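Local coordinates for protein esterase D (Lactobacillus rhamnosus, PDB 3DKR) that probably hydrolyses carboxylic esters as a serine hydrolase of the alpha/beta-hydrolase fold, at residues L27-A30 with S34-D37; G51-L56 with S82-H87; P55-H60 with G104-K109; I76-S81 with D170-T175. One frame throughout, in Å; residues are numbered along the deposited sequence.

Contact 1: L27-A30 with S34-D37; sequences LLHA and SPND
The imidazole of His-29 lies flat against the backbone of Ser-34, whose CA sits 3.5 Å above the ring plane and over its centre. CB of the histidine comes within 3.2 Å of the carbonyl O of Ser-34, and CD2 of His-29 meets CD of Pro-35 at 3.9 Å. CG is wedged between the backbone N and the carbonyl carbon (chi1 69°), which turns ND1 toward O of Ala-30 and one ring face to Ser-34; ND1 donates in the ring plane to that O of Ala-30 at 2.9 Å. NE2 is taken by the backbone N of Phe-57, so both ring nitrogens are fixed. His-29 and Ser-34 pack the loop that follows strand 23-28 of an alpha/beta-hydrolase sheet back on the strand's carboxyl end, where Ala-30 lies near the predicted nucleophile Ser-101 and next to a bound acetate. Asp-37 also ties the loop: its OD2 accepts from N of Ala-30 at 3.0 Å, nearly along the C-O bond, and from N of Ser-34 at 3.2 Å, which arrives from above the carboxylate plane. Were His-29 cut back to an alanine, O of Ala-30 and N of Phe-57 would probably lose their ring partners and the Ser-34 backbone its cover. Ser-34 OG accepts from N of Asn-36 in an ST turn, which starts the 3-10 segment carrying Asp-37.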
loop_
_atom_site.group_PDB
_atom_site.type_symbol
_atom_site.label_atom_id
_atom_site.label_comp_id
_atom_site.label_asym_id
_atom_site.label_seq_id
_atom_site.Cartn_x
_atom_site.Cartn_y
_atom_site.Cartn_z
ATOM N N LEU A 27 -0.981 -7.500 -2.514
ATOM C CA LEU A 27 -0.411 -6.165 -2.766
ATOM C C LEU A 27 -1.517 -5.125 -2.634
ATOM O O LEU A 27 -2.524 -5.211 -3.336
ATOM C CB LEU A 27 0.209 -6.068 -4.164
ATOM C CG LEU A 27 1.369 -7.025 -4.438
ATOM C CD1 LEU A 27 1.856 -6.928 -5.892
ATOM C CD2 LEU A 27 2.556 -6.818 -3.499
ATOM N N LEU A 28 -1.325 -4.184 -1.705
ATOM C CA LEU A 28 -2.348 -3.197 -1.327
ATOM C C LEU A 28 -1.946 -1.801 -1.813
ATOM O O LEU A 28 -0.875 -1.294 -1.483
ATOM C CB LEU A 28 -2.570 -3.213 0.184
ATOM C CG LEU A 28 -2.981 -4.582 0.724
ATOM C CD1 LEU A 28 -3.102 -4.555 2.246
ATOM C CD2 LEU A 28 -4.318 -5.065 0.108
ATOM N N HIS A 29 -2.810 -1.191 -2.623
ATOM C CA HIS A 29 -2.408 -0.028 -3.411
ATOM C C HIS A 29 -2.406 1.315 -2.659
ATOM O O HIS A 29 -2.625 1.361 -1.447
ATOM C CB HIS A 29 -3.197 0.023 -4.737
ATOM C CG HIS A 29 -4.664 0.321 -4.616
ATOM N ND1 HIS A 29 -5.155 1.591 -4.357
ATOM C CD2 HIS A 29 -5.747 -0.461 -4.848
ATOM C CE1 HIS A 29 -6.477 1.560 -4.398
ATOM N NE2 HIS A 29 -6.863 0.327 -4.690
ATOM N N ALA A 30 -2.139 2.386 -3.410
ATOM C CA ALA A 30 -2.009 3.742 -2.856
ATOM C C ALA A 30 -3.326 4.497 -2.773
ATOM O O ALA A 30 -4.275 4.202 -3.496
ATOM C CB ALA A 30 -1.041 4.538 -3.705
ATOM N N SER A 34 -4.707 2.539 -7.476
ATOM C CA SER A 34 -5.546 1.454 -7.964
ATOM C C SER A 34 -4.650 0.243 -8.151
ATOM O O SER A 34 -3.414 0.341 -7.912
ATOM C CB SER A 34 -6.180 1.817 -9.309
ATOM O OG SER A 34 -5.250 1.661 -10.370
ATOM N N PRO A 35 -5.240 -0.899 -8.543
ATOM C CA PRO A 35 -4.365 -2.037 -8.861
ATOM C C PRO A 35 -3.240 -1.715 -9.867
ATOM O O PRO A 35 -2.206 -2.370 -9.836
ATOM C CB PRO A 35 -5.347 -3.087 -9.380
ATOM C CG PRO A 35 -6.622 -2.799 -8.570
ATOM C CD PRO A 35 -6.667 -1.282 -8.557
ATOM N N ASN A 36 -3.412 -0.704 -10.724
ATOM C CA ASN A 36 -2.336 -0.346 -11.659
ATOM C C ASN A 36 -1.009 -0.013 -10.979
ATOM O O ASN A 36 0.066 -0.206 -11.567
ATOM C CB ASN A 36 -2.742 0.827 -12.543
ATOM C CG ASN A 36 -3.858 0.477 -13.517
ATOM O OD1 ASN A 36 -4.740 1.310 -13.794
ATOM N ND2 ASN A 36 -3.818 -0.728 -14.054
ATOM N N ASP A 37 -1.087 0.475 -9.735
ATOM C CA ASP A 37 0.095 0.793 -8.932
ATOM C C ASP A 37 1.011 -0.430 -8.810
ATOM O O ASP A 37 2.209 -0.294 -8.608
ATOM C CB ASP A 37 -0.299 1.194 -7.501
ATOM C CG ASP A 37 -1.120 2.478 -7.415
ATOM O OD1 ASP A 37 -1.149 3.278 -8.374
ATOM O OD2 ASP A 37 -1.741 2.663 -6.346
#

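Contact 2: G51-L56 with S82-H87; sequences GVYVPL and SAAVAH
Tyr-53 of strand 51-54 lays its ring against Ala-84 and His-87 of helix 74-89. From CB, CG swings anti to the backbone N (chi1 -178°), which carries the ring out toward the helix. CG itself is 4.1 Å from CD2 of His-87. Next along the ring, CD2 of Tyr-53 lies equally near CB of Ala-84 and CD2 of His-87, at 3.8 Å each. CE2 comes closest to the helix, 3.6 Å from CB of Ala-84, while CA of that alanine stands at the ring edge, in plane. His-87 puts its CD2 over one face of the tyrosine, offset toward the rim; the rings of Tyr-53 and His-87 are oblique, with planes at 42° and centroids 4.7 Å apart. Beyond the strand, Pro-55 adds its CG at 3.9 Å from CB of Ala-84, so the methyl is shared by two side chains. With a serine in place of Tyr-53, a gap is likely to open beside Ala-84, and the His-87 ring would lose the face it leans on. No hydrogen bond joins the segments, so strand and helix are held here by apolar and aromatic contact, while NE2 of His-87 is hydrogen-bonded to OE1 of Glu-17 in edge strand 16-18, on which Tyr-53 also packs.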
loop_
_atom_site.group_PDB
_atom_site.type_symbol
_atom_site.label_atom_id
_atom_site.label_comp_id
_atom_site.label_asym_id
_atom_site.label_seq_id
_atom_site.Cartn_x
_atom_site.Cartn_y
_atom_site.Cartn_z
ATOM N N GLY A 51 2.150 -16.539 -6.556
ATOM C CA GLY A 51 0.760 -16.122 -6.754
ATOM C C GLY A 51 0.639 -14.694 -6.257
ATOM O O GLY A 51 1.368 -14.292 -5.346
ATOM N N VAL A 52 -0.290 -13.919 -6.833
ATOM C CA VAL A 52 -0.406 -12.508 -6.497
ATOM C C VAL A 52 -1.882 -12.119 -6.511
ATOM O O VAL A 52 -2.612 -12.590 -7.361
ATOM C CB VAL A 52 0.363 -11.586 -7.486
ATOM C CG1 VAL A 52 0.369 -10.150 -6.958
ATOM C CG2 VAL A 52 1.781 -12.106 -7.719
ATOM N N TYR A 53 -2.303 -11.285 -5.564
ATOM C CA TYR A 53 -3.668 -10.766 -5.524
ATOM C C TYR A 53 -3.635 -9.291 -5.210
ATOM O O TYR A 53 -3.017 -8.892 -4.238
ATOM C CB TYR A 53 -4.490 -11.496 -4.481
ATOM C CG TYR A 53 -5.940 -11.077 -4.393
ATOM C CD1 TYR A 53 -6.719 -10.911 -5.529
ATOM C CD2 TYR A 53 -6.541 -10.882 -3.159
ATOM C CE1 TYR A 53 -8.055 -10.543 -5.423
ATOM C CE2 TYR A 53 -7.870 -10.536 -3.053
ATOM C CZ TYR A 53 -8.619 -10.370 -4.183
ATOM O OH TYR A 53 -9.960 -10.046 -4.049
ATOM N N VAL A 54 -4.279 -8.504 -6.076
ATOM C CA VAL A 54 -4.261 -7.053 -6.014
ATOM C C VAL A 54 -5.706 -6.555 -6.009
ATOM O O VAL A 54 -6.322 -6.381 -7.074
ATOM C CB VAL A 54 -3.493 -6.442 -7.203
ATOM C CG1 VAL A 54 -3.311 -4.948 -6.987
ATOM C CG2 VAL A 54 -2.153 -7.146 -7.385
ATOM N N PRO A 55 -6.275 -6.375 -4.811
ATOM C CA PRO A 55 -7.654 -5.879 -4.735
ATOM C C PRO A 55 -7.773 -4.405 -5.093
ATOM O O PRO A 55 -6.773 -3.694 -5.135
ATOM C CB PRO A 55 -8.034 -6.101 -3.268
ATOM C CG PRO A 55 -6.744 -6.078 -2.526
ATOM C CD PRO A 55 -5.714 -6.664 -3.474
ATOM N N LEU A 56 -9.011 -3.960 -5.288
ATOM C CA LEU A 56 -9.332 -2.561 -5.524
ATOM C C LEU A 56 -10.026 -1.992 -4.288
ATOM O O LEU A 56 -11.025 -2.544 -3.831
ATOM C CB LEU A 56 -10.279 -2.449 -6.715
ATOM C CG LEU A 56 -10.867 -1.079 -7.016
ATOM C CD1 LEU A 56 -9.808 -0.060 -7.374
ATOM C CD2 LEU A 56 -11.939 -1.209 -8.134
ATOM N N SER A 82 -8.321 -7.180 4.832
ATOM C CA SER A 82 -8.468 -8.399 5.631
ATOM C C SER A 82 -9.051 -9.541 4.791
ATOM O O SER A 82 -8.628 -10.713 4.885
ATOM C CB SER A 82 -9.372 -8.118 6.835
ATOM O OG SER A 82 -8.827 -7.109 7.678
ATOM N N ALA A 83 -10.067 -9.214 3.998
ATOM C CA ALA A 83 -10.671 -10.199 3.099
ATOM C C ALA A 83 -9.667 -10.709 2.068
ATOM O O ALA A 83 -9.657 -11.898 1.700
ATOM C CB ALA A 83 -11.900 -9.594 2.388
ATOM N N ALA A 84 -8.820 -9.809 1.586
ATOM C CA ALA A 84 -7.834 -10.172 0.588
ATOM C C ALA A 84 -6.821 -11.138 1.192
ATOM O O ALA A 84 -6.413 -12.100 0.551
ATOM C CB ALA A 84 -7.133 -8.925 0.055
ATOM N N VAL A 85 -6.384 -10.853 2.411
ATOM C CA VAL A 85 -5.461 -11.764 3.113
ATOM C C VAL A 85 -6.111 -13.158 3.275
ATOM O O VAL A 85 -5.504 -14.178 2.944
ATOM C CB VAL A 85 -5.043 -11.184 4.470
ATOM C CG1 VAL A 85 -4.340 -12.250 5.328
ATOM C CG2 VAL A 85 -4.149 -9.956 4.273
ATOM N N ALA A 86 -7.359 -13.202 3.751
ATOM C CA ALA A 86 -8.032 -14.493 3.956
ATOM C C ALA A 86 -8.172 -15.298 2.665
ATOM O O ALA A 86 -8.022 -16.525 2.650
ATOM C CB ALA A 86 -9.398 -14.277 4.585
ATOM N N HIS A 87 -8.453 -14.600 1.570
ATOM C CA HIS A 87 -8.570 -15.214 0.242
ATOM C C HIS A 87 -7.309 -16.010 -0.096
ATOM O O HIS A 87 -7.375 -17.116 -0.640
ATOM C CB HIS A 87 -8.790 -14.102 -0.794
ATOM C CG HIS A 87 -8.837 -14.578 -2.208
ATOM N ND1 HIS A 87 -9.928 -15.248 -2.729
ATOM C CD2 HIS A 87 -7.943 -14.461 -3.220
ATOM C CE1 HIS A 87 -9.694 -15.530 -4.002
ATOM N NE2 HIS A 87 -8.499 -15.062 -4.322
#

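Contact 3: P55-H60 with G104-K109; sequences PLFSGH and GIFAMK
The phenyl rings of Phe-57 and Phe-106 meet as an offset edge-to-face pair, the edge of Phe-106 directed to the face of Phe-57. Their planes stand at 67° and their centroids 5.7 Å apart. The touch is narrow: CZ of Phe-57 lies 3.8 Å from CD2 of Phe-106 and 4.2 Å from CE2 of the same ring, and the two side chains slide past each other in opposite directions. Both have CG anti to the carbonyl carbon, at chi1 -76° in Phe-57 and -53° in Phe-106, and the rings span the 11.4 Å between the CA atoms of these two residues. A third flat group, the imidazole of His-60, has O of Ser-58 at its edge, in plane, and ND1 donates to it at 3.3 Å from above the carbonyl plane. Helix 101-113 begins at the predicted nucleophile Ser-101, the place of the nucleophile elbow in the alpha/beta-hydrolase fold, and Phe-106 on it meets the loop after strand 51-54. That loop makes a type II beta turn from Phe-57 to His-60, closed by N of His-60 on O of Phe-57 at 3.1 Å; Gly-59 takes backbone angles at which a side chain would press on the preceding carbonyl O. Around the pair, Leu-28 of the central sheet touches both phenylalanines, Trp-77 and Ser-81 of helix 74-89 do likewise, and Phe-172 meets the Phe-106 ring.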
loop_
_atom_site.group_PDB
_atom_site.type_symbol
_atom_site.label_atom_id
_atom_site.label_comp_id
_atom_site.label_asym_id
_atom_site.label_seq_id
_atom_site.Cartn_x
_atom_site.Cartn_y
_atom_site.Cartn_z
ATOM N N PRO A 55 -6.275 -6.375 -4.811
ATOM C CA PRO A 55 -7.654 -5.879 -4.735
ATOM C C PRO A 55 -7.773 -4.405 -5.093
ATOM O O PRO A 55 -6.773 -3.694 -5.135
ATOM C CB PRO A 55 -8.034 -6.101 -3.268
ATOM C CG PRO A 55 -6.744 -6.078 -2.526
ATOM C CD PRO A 55 -5.714 -6.664 -3.474
ATOM N N LEU A 56 -9.011 -3.960 -5.288
ATOM C CA LEU A 56 -9.332 -2.561 -5.524
ATOM C C LEU A 56 -10.026 -1.992 -4.288
ATOM O O LEU A 56 -11.025 -2.544 -3.831
ATOM C CB LEU A 56 -10.279 -2.449 -6.715
ATOM C CG LEU A 56 -10.867 -1.079 -7.016
ATOM C CD1 LEU A 56 -9.808 -0.060 -7.374
ATOM C CD2 LEU A 56 -11.939 -1.209 -8.134
ATOM N N PHE A 57 -9.524 -0.874 -3.770
ATOM C CA PHE A 57 -10.137 -0.265 -2.602
ATOM C C PHE A 57 -11.403 0.487 -2.984
ATOM O O PHE A 57 -11.450 1.136 -4.028
ATOM C CB PHE A 57 -9.160 0.670 -1.888
ATOM C CG PHE A 57 -8.098 -0.046 -1.071
ATOM C CD1 PHE A 57 -8.418 -1.110 -0.237
ATOM C CD2 PHE A 57 -6.771 0.377 -1.114
ATOM C CE1 PHE A 57 -7.433 -1.748 0.528
ATOM C CE2 PHE A 57 -5.787 -0.268 -0.344
ATOM C CZ PHE A 57 -6.127 -1.316 0.471
ATOM N N SER A 58 -12.420 0.403 -2.130
ATOM C CA SER A 58 -13.681 1.106 -2.390
ATOM C C SER A 58 -13.426 2.565 -2.721
ATOM O O SER A 58 -12.593 3.238 -2.095
ATOM C CB SER A 58 -14.636 1.008 -1.207
ATOM O OG SER A 58 -15.292 -0.247 -1.204
ATOM N N GLY A 59 -14.183 3.056 -3.700
ATOM C CA GLY A 59 -14.149 4.466 -4.070
ATOM C C GLY A 59 -13.075 4.785 -5.081
ATOM O O GLY A 59 -13.105 5.840 -5.697
ATOM N N HIS A 60 -12.090 3.897 -5.224
ATOM C CA HIS A 60 -11.000 4.097 -6.170
ATOM C C HIS A 60 -11.331 3.483 -7.526
ATOM O O HIS A 60 -12.258 2.679 -7.660
ATOM C CB HIS A 60 -9.700 3.472 -5.622
ATOM C CG HIS A 60 -9.112 4.215 -4.456
ATOM N ND1 HIS A 60 -9.696 4.229 -3.207
ATOM C CD2 HIS A 60 -7.987 4.959 -4.356
ATOM C CE1 HIS A 60 -8.954 4.966 -2.388
ATOM N NE2 HIS A 60 -7.909 5.417 -3.058
ATOM N N GLY A 104 -0.037 0.065 2.944
ATOM C CA GLY A 104 0.950 -0.339 3.962
ATOM C C GLY A 104 0.466 -0.206 5.398
ATOM O O GLY A 104 0.908 -0.942 6.274
ATOM N N ILE A 105 -0.438 0.734 5.653
ATOM C CA ILE A 105 -1.065 0.844 6.972
ATOM C C ILE A 105 -1.799 -0.468 7.228
ATOM O O ILE A 105 -1.669 -1.056 8.301
ATOM C CB ILE A 105 -2.072 2.021 7.036
ATOM C CG1 ILE A 105 -1.335 3.355 6.936
ATOM C CG2 ILE A 105 -2.910 1.994 8.349
ATOM C CD1 ILE A 105 -2.277 4.514 6.561
ATOM N N PHE A 106 -2.550 -0.935 6.233
ATOM C CA PHE A 106 -3.325 -2.161 6.388
ATOM C C PHE A 106 -2.430 -3.405 6.394
ATOM O O PHE A 106 -2.715 -4.358 7.107
ATOM C CB PHE A 106 -4.408 -2.249 5.318
ATOM C CG PHE A 106 -5.275 -1.015 5.268
ATOM C CD1 PHE A 106 -5.909 -0.568 6.414
ATOM C CD2 PHE A 106 -5.419 -0.281 4.097
ATOM C CE1 PHE A 106 -6.700 0.582 6.386
ATOM C CE2 PHE A 106 -6.209 0.852 4.065
ATOM C CZ PHE A 106 -6.834 1.292 5.206
ATOM N N ALA A 107 -1.334 -3.383 5.629
ATOM C CA ALA A 107 -0.366 -4.493 5.677
ATOM C C ALA A 107 0.189 -4.664 7.073
ATOM O O ALA A 107 0.293 -5.780 7.584
ATOM C CB ALA A 107 0.782 -4.276 4.696
ATOM N N MET A 108 0.528 -3.547 7.712
ATOM C CA MET A 108 1.076 -3.606 9.062
ATOM C C MET A 108 0.001 -4.051 10.044
ATOM O O MET A 108 0.289 -4.851 10.940
ATOM C CB MET A 108 1.715 -2.281 9.463
ATOM C CG MET A 108 2.951 -1.910 8.644
ATOM S SD MET A 108 4.220 -3.210 8.492
ATOM C CE MET A 108 4.449 -3.666 10.218
ATOM N N LYS A 109 -1.232 -3.568 9.898
ATOM C CA LYS A 109 -2.294 -3.987 10.812
ATOM C C LYS A 109 -2.589 -5.484 10.637
ATOM O O LYS A 109 -2.909 -6.182 11.604
ATOM C CB LYS A 109 -3.563 -3.153 10.645
ATOM C CG LYS A 109 -4.525 -3.284 11.808
ATOM C CD LYS A 109 -5.759 -2.425 11.616
ATOM C CE LYS A 109 -6.703 -2.507 12.810
ATOM N NZ LYS A 109 -6.234 -1.709 13.982
#

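Contact 4: I76-S81 with D170-T175; sequences IWWAES and DQFATT
Apolar contact joins Trp-78 to Phe-172, where the tip of the phenyl ring reaches the base of the tryptophan side chain, at CB and CG. CZ of Phe-172 lies 3.6 Å from CB of Trp-78 and 3.7 Å from its CG, and CE1 adds a looser approach to the same CB. Both side chains leave their helices with CG anti to the backbone N (chi1 171° in Trp-78, -171° in Phe-172), which sends them toward each other between the two helices to meet at about a right angle. As an aromatic pair they are oblique: the five-membered ring of Trp-78 and the phenyl of Phe-172 have planes at 58°, with centroids 5.5 Å apart. A cation-pi contact of Trp-78 with Lys-109, whose chain also touches Phe-172, brings helix 101-113 into the same cluster. No hydrogen bond crosses between the two segments; within them, OG of Ser-81 donates to O of Trp-77 at 2.8 Å, N of Ser-81 reaching that carbonyl from the opposite face, and OG1 of Thr-174 donates to O of Gln-171 at 2.7 Å. Trp-78 and Phe-172 join helix 74-89 to helix 155-178 at the surface; the latter lies between strands 119-122 and 187-192, a position consistent with the cap insertion that alpha/beta-hydrolases commonly carry there.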
loop_
_atom_site.group_PDB
_atom_site.type_symbol
_atom_site.label_atom_id
_atom_site.label_comp_id
_atom_site.label_asym_id
_atom_site.label_seq_id
_atom_site.Cartn_x
_atom_site.Cartn_y
_atom_site.Cartn_z
ATOM N N ILE A 76 -13.679 0.575 5.718
ATOM C CA ILE A 76 -14.001 -0.248 4.529
ATOM C C ILE A 76 -12.723 -0.859 3.950
ATOM O O ILE A 76 -12.668 -2.061 3.647
ATOM C CB ILE A 76 -14.747 0.578 3.451
ATOM C CG1 ILE A 76 -16.128 0.980 3.968
ATOM C CG2 ILE A 76 -14.854 -0.197 2.148
ATOM C CD1 ILE A 76 -16.860 2.000 3.106
ATOM N N TRP A 77 -11.693 -0.031 3.809
ATOM C CA TRP A 77 -10.444 -0.477 3.190
ATOM C C TRP A 77 -9.758 -1.519 4.065
ATOM O O TRP A 77 -9.115 -2.447 3.549
ATOM C CB TRP A 77 -9.507 0.703 2.919
ATOM C CG TRP A 77 -10.147 1.733 2.041
ATOM C CD1 TRP A 77 -11.053 1.511 1.048
ATOM C CD2 TRP A 77 -9.895 3.142 2.053
ATOM N NE1 TRP A 77 -11.398 2.703 0.444
ATOM C CE2 TRP A 77 -10.709 3.721 1.053
ATOM C CE3 TRP A 77 -9.082 3.979 2.831
ATOM C CZ2 TRP A 77 -10.723 5.100 0.808
ATOM C CZ3 TRP A 77 -9.097 5.353 2.575
ATOM C CH2 TRP A 77 -9.908 5.891 1.573
ATOM N N TRP A 78 -9.894 -1.383 5.377
ATOM C CA TRP A 78 -9.367 -2.409 6.283
ATOM C C TRP A 78 -10.118 -3.732 6.107
ATOM O O TRP A 78 -9.502 -4.797 6.005
ATOM C CB TRP A 78 -9.413 -1.920 7.734
ATOM C CG TRP A 78 -9.091 -2.954 8.784
ATOM C CD1 TRP A 78 -9.823 -3.226 9.893
ATOM C CD2 TRP A 78 -7.950 -3.833 8.831
ATOM N NE1 TRP A 78 -9.225 -4.212 10.639
ATOM C CE2 TRP A 78 -8.076 -4.610 10.008
ATOM C CE3 TRP A 78 -6.846 -4.041 8.004
ATOM C CZ2 TRP A 78 -7.136 -5.576 10.375
ATOM C CZ3 TRP A 78 -5.897 -5.019 8.375
ATOM C CH2 TRP A 78 -6.061 -5.769 9.544
ATOM N N ALA A 79 -11.443 -3.690 6.051
ATOM C CA ALA A 79 -12.206 -4.920 5.783
ATOM C C ALA A 79 -11.783 -5.554 4.440
ATOM O O ALA A 79 -11.679 -6.777 4.313
ATOM C CB ALA A 79 -13.707 -4.625 5.756
ATOM N N GLU A 80 -11.550 -4.719 3.438
ATOM C CA GLU A 80 -11.166 -5.216 2.111
ATOM C C GLU A 80 -9.778 -5.864 2.153
ATOM O O GLU A 80 -9.545 -6.903 1.533
ATOM C CB GLU A 80 -11.246 -4.093 1.071
ATOM C CG GLU A 80 -12.706 -3.703 0.808
ATOM C CD GLU A 80 -12.930 -2.441 -0.034
ATOM O OE1 GLU A 80 -12.049 -1.562 -0.124
ATOM O OE2 GLU A 80 -14.032 -2.341 -0.639
ATOM N N SER A 81 -8.869 -5.253 2.899
ATOM C CA SER A 81 -7.506 -5.790 3.037
ATOM C C SER A 81 -7.532 -7.117 3.772
ATOM O O SER A 81 -6.843 -8.073 3.388
ATOM C CB SER A 81 -6.623 -4.814 3.816
ATOM O OG SER A 81 -6.527 -3.542 3.190
ATOM N N ASP A 170 -5.249 9.334 9.050
ATOM C CA ASP A 170 -4.298 9.639 10.125
ATOM C C ASP A 170 -4.695 8.880 11.410
ATOM O O ASP A 170 -3.888 8.188 12.039
ATOM C CB ASP A 170 -4.316 11.148 10.451
ATOM C CG ASP A 170 -3.618 12.030 9.406
ATOM O OD1 ASP A 170 -2.840 11.540 8.566
ATOM O OD2 ASP A 170 -3.866 13.268 9.472
ATOM N N GLN A 171 -5.960 9.004 11.788
ATOM C CA GLN A 171 -6.454 8.427 13.035
ATOM C C GLN A 171 -6.285 6.901 13.035
ATOM O O GLN A 171 -5.754 6.303 13.976
ATOM C CB GLN A 171 -7.916 8.839 13.237
ATOM C CG GLN A 171 -8.602 8.175 14.415
ATOM C CD GLN A 171 -9.987 8.763 14.700
ATOM O OE1 GLN A 171 -10.386 9.777 14.109
ATOM N NE2 GLN A 171 -10.719 8.128 15.608
ATOM N N PHE A 172 -6.730 6.268 11.957
ATOM C CA PHE A 172 -6.629 4.809 11.832
ATOM C C PHE A 172 -5.170 4.395 11.909
ATOM O O PHE A 172 -4.801 3.404 12.557
ATOM C CB PHE A 172 -7.224 4.390 10.488
ATOM C CG PHE A 172 -7.374 2.902 10.333
ATOM C CD1 PHE A 172 -8.588 2.275 10.553
ATOM C CD2 PHE A 172 -6.293 2.128 9.976
ATOM C CE1 PHE A 172 -8.708 0.896 10.423
ATOM C CE2 PHE A 172 -6.423 0.759 9.827
ATOM C CZ PHE A 172 -7.615 0.152 10.056
ATOM N N ALA A 173 -4.328 5.161 11.230
ATOM C CA ALA A 173 -2.891 4.891 11.196
ATOM C C ALA A 173 -2.215 5.039 12.571
ATOM O O ALA A 173 -1.289 4.284 12.900
ATOM C CB ALA A 173 -2.204 5.795 10.155
ATOM N N THR A 174 -2.648 6.010 13.379
ATOM C CA THR A 174 -2.043 6.147 14.707
ATOM C C THR A 174 -2.308 4.910 15.563
ATOM O O THR A 174 -1.459 4.488 16.342
ATOM C CB THR A 174 -2.512 7.423 15.474
ATOM O OG1 THR A 174 -3.924 7.405 15.690
ATOM C CG2 THR A 174 -2.090 8.712 14.727
ATOM N N THR A 175 -3.473 4.300 15.397
ATOM C CA THR A 175 -3.786 3.093 16.170
ATOM C C THR A 175 -2.904 1.933 15.716
ATOM O O THR A 175 -2.348 1.195 16.538
ATOM C CB THR A 175 -5.247 2.742 16.038
ATOM O OG1 THR A 175 -6.013 3.821 16.602
ATOM C CG2 THR A 175 -5.564 1.421 16.745
#

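In the fold
Contacts 1 and 3 are buried near the centre of the molecule, contact 2 is partly buried, and contact 4 lies at the surface. Polar bonding across the segments is confined to contact 1, where the carboxylate of Asp-37 takes a backbone N-H and a histidine ring packs on the loop beside the predicted catalytic residues; the other three rest on rings and apolar groups. Contacts 1 and 2 build on neighbouring strands, 23-28 and 51-54, while contacts 2 and 4 use different parts of helix 74-89. The loop of contact 3 continues the strand of contact 2, bonds to His-29 of contact 1 through Phe-57, and through Ser-58 to Glu-80 and Trp-77 of contact 4.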